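Penicillin-binding 1 transmembrane protein MrcA (Nitrosomonas europaea ATCC 19718, PDB 3D0F) probably polymerises glycan strands and cross-links their peptides in bacterial cell-wall synthesis, this chain being its OB-like domain and not a catalytic one. Local coordinates at residues A[19-22]-A[23-27]. Numbering follows the deposited sequence. Where two conformers were deposited one is given.
Sequences DREA and LQDIM
Leu23 meets Asp19, the N-cap of a short helix, through its backbone N and its side chain, both directed at Asp19 O. Leu23 N donates to Asp19 O at 3.1 Å, in the plane of that carbonyl, while the carboxylate of Asp19 turns back over the helix start and accepts from Ala22 N through OD1, also at 3.1 Å. This second bond is nearly straight (172° at the hydrogen), yet the amide reaches OD1 from above the carboxylate plane. A chi1 of -173° swings the carboxylate round to Ala22 N; the bond caps the helix, and the negative charge would probably suit the positive end of its dipole. Leu23 sets its branch point CG against the same backbone oxygen, 3.3 Å from Asp19 O. One residue on, Gln24 N bonds to Arg20 O at 2.8 Å, and Gln24 CG rests against that oxygen before the bend at chi2 (-65°) leads the amide away; in this conformer, one of two, NE2 donates to Lys54 O of the second subunit. Arg20, whose CB points away from the following turn, gives NH1 to Gly56 O of that same subunit. Asp25 N donates to Glu21 O at 2.9 Å, the carboxylate of Asp25 folding back beside this oxygen without a hydrogen bond to it; Glu21 extends its own chain, and the two carboxylates stay apart, OE1 of Glu21 5.4 Å from OD2 of Asp25. Ile26 N closes the series on Ala22 O, with CG2 3.6 Å from that oxygen. Ala22, Leu23 and Ile26 cover the loop residues Leu11, Leu13 and Pro14, whereas Leu23 also packs on Phe52 of the second subunit. The arrangement is a worked case of an N-capped, two-turn alpha-helix, here set well apart from the beta-strands of its OB-like domain and used in the dimer interface.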
loop_
_atom_site.group_PDB
_atom_site.type_symbol
_atom_site.label_atom_id
_atom_site.label_comp_id
_atom_site.label_asym_id
_atom_site.label_seq_id
_atom_site.Cartn_x
_atom_site.Cartn_y
_atom_site.Cartn_z
ATOM N N ASP A 19 6.260 19.983 7.745
ATOM C CA ASP A 19 7.330 19.282 8.498
ATOM C C ASP A 19 7.088 17.790 8.391
ATOM O O ASP A 19 6.384 17.208 9.204
ATOM C CB ASP A 19 7.345 19.719 9.952
ATOM C CG ASP A 19 8.549 19.147 10.738
ATOM O OD1 ASP A 19 9.127 18.145 10.283
ATOM O OD2 ASP A 19 8.883 19.687 11.805
ATOM N N ARG A 20 7.669 17.168 7.381
ATOM C CA ARG A 20 7.453 15.761 7.109
ATOM C C ARG A 20 7.938 14.849 8.223
ATOM O O ARG A 20 7.282 13.860 8.554
ATOM C CB ARG A 20 8.068 15.368 5.774
ATOM C CG ARG A 20 7.484 16.183 4.634
ATOM C CD ARG A 20 7.542 15.425 3.349
ATOM N NE ARG A 20 8.912 15.277 2.876
ATOM C CZ ARG A 20 9.259 14.508 1.851
ATOM N NH1 ARG A 20 8.341 13.791 1.195
ATOM N NH2 ARG A 20 10.539 14.444 1.483
ATOM N N GLU A 21 9.067 15.204 8.838
ATOM C CA GLU A 21 9.594 14.408 9.966
ATOM C C GLU A 21 8.604 14.340 11.133
ATOM O O GLU A 21 8.355 13.263 11.682
ATOM C CB GLU A 21 10.906 15.017 10.457
ATOM C CG GLU A 21 11.593 14.273 11.600
ATOM C CD GLU A 21 12.973 14.841 11.932
ATOM O OE1 GLU A 21 13.039 15.876 12.649
ATOM O OE2 GLU A 21 13.977 14.245 11.476
ATOM N N ALA A 22 8.064 15.482 11.517
ATOM C CA ALA A 22 7.086 15.553 12.585
ATOM C C ALA A 22 5.817 14.762 12.241
ATOM O O ALA A 22 5.270 14.066 13.110
ATOM C CB ALA A 22 6.711 16.989 12.847
ATOM N N LEU A 23 5.355 14.899 10.995
ATOM C CA LEU A 23 4.173 14.190 10.538
ATOM C C LEU A 23 4.421 12.693 10.514
ATOM O O LEU A 23 3.558 11.912 10.925
ATOM C CB LEU A 23 3.688 14.673 9.150
ATOM C CG LEU A 23 3.213 16.128 9.186
ATOM C CD1 LEU A 23 3.073 16.675 7.789
ATOM C CD2 LEU A 23 1.880 16.260 9.982
ATOM N N GLN A 24 5.587 12.245 10.033
ATOM C CA GLN A 24 5.920 10.807 10.073
ATOM C C GLN A 24 5.956 10.315 11.508
ATOM O O GLN A 24 5.521 9.209 11.837
ATOM C CB GLN A 24 7.311 10.534 9.466
ATOM C CG GLN A 24 7.370 10.623 7.959
ATOM C CD GLN A 24 6.547 9.568 7.197
ATOM O OE1 GLN A 24 6.039 8.558 7.753
ATOM N NE2 GLN A 24 6.440 9.791 5.894
ATOM N N ASP A 25 6.488 11.139 12.402
ATOM C CA ASP A 25 6.593 10.733 13.816
ATOM C C ASP A 25 5.233 10.499 14.450
ATOM O O ASP A 25 5.048 9.509 15.188
ATOM C CB ASP A 25 7.359 11.776 14.632
ATOM C CG ASP A 25 8.876 11.662 14.466
ATOM O OD1 ASP A 25 9.408 10.737 13.781
ATOM O OD2 ASP A 25 9.524 12.535 15.060
ATOM N N ILE A 26 4.247 11.355 14.150
ATOM C CA ILE A 26 2.903 11.141 14.795
ATOM C C ILE A 26 2.211 9.896 14.196
ATOM O O ILE A 26 1.357 9.317 14.866
ATOM C CB ILE A 26 1.947 12.342 14.747
ATOM C CG1 ILE A 26 1.592 12.729 13.296
ATOM C CG2 ILE A 26 2.613 13.559 15.436
ATOM C CD1 ILE A 26 0.554 13.829 13.196
HETATM N N MSE A 27 2.611 9.493 12.985
HETATM C CA MSE A 27 2.073 8.327 12.293
HETATM C C MSE A 27 2.853 7.043 12.558
HETATM O O MSE A 27 2.550 6.013 11.959
HETATM C CB MSE A 27 2.046 8.603 10.781
HETATM C CG MSE A 27 1.184 9.736 10.353
HETATM SE SE MSE A 27 1.030 9.760 8.381
HETATM C CE MSE A 27 -0.248 8.376 8.052
#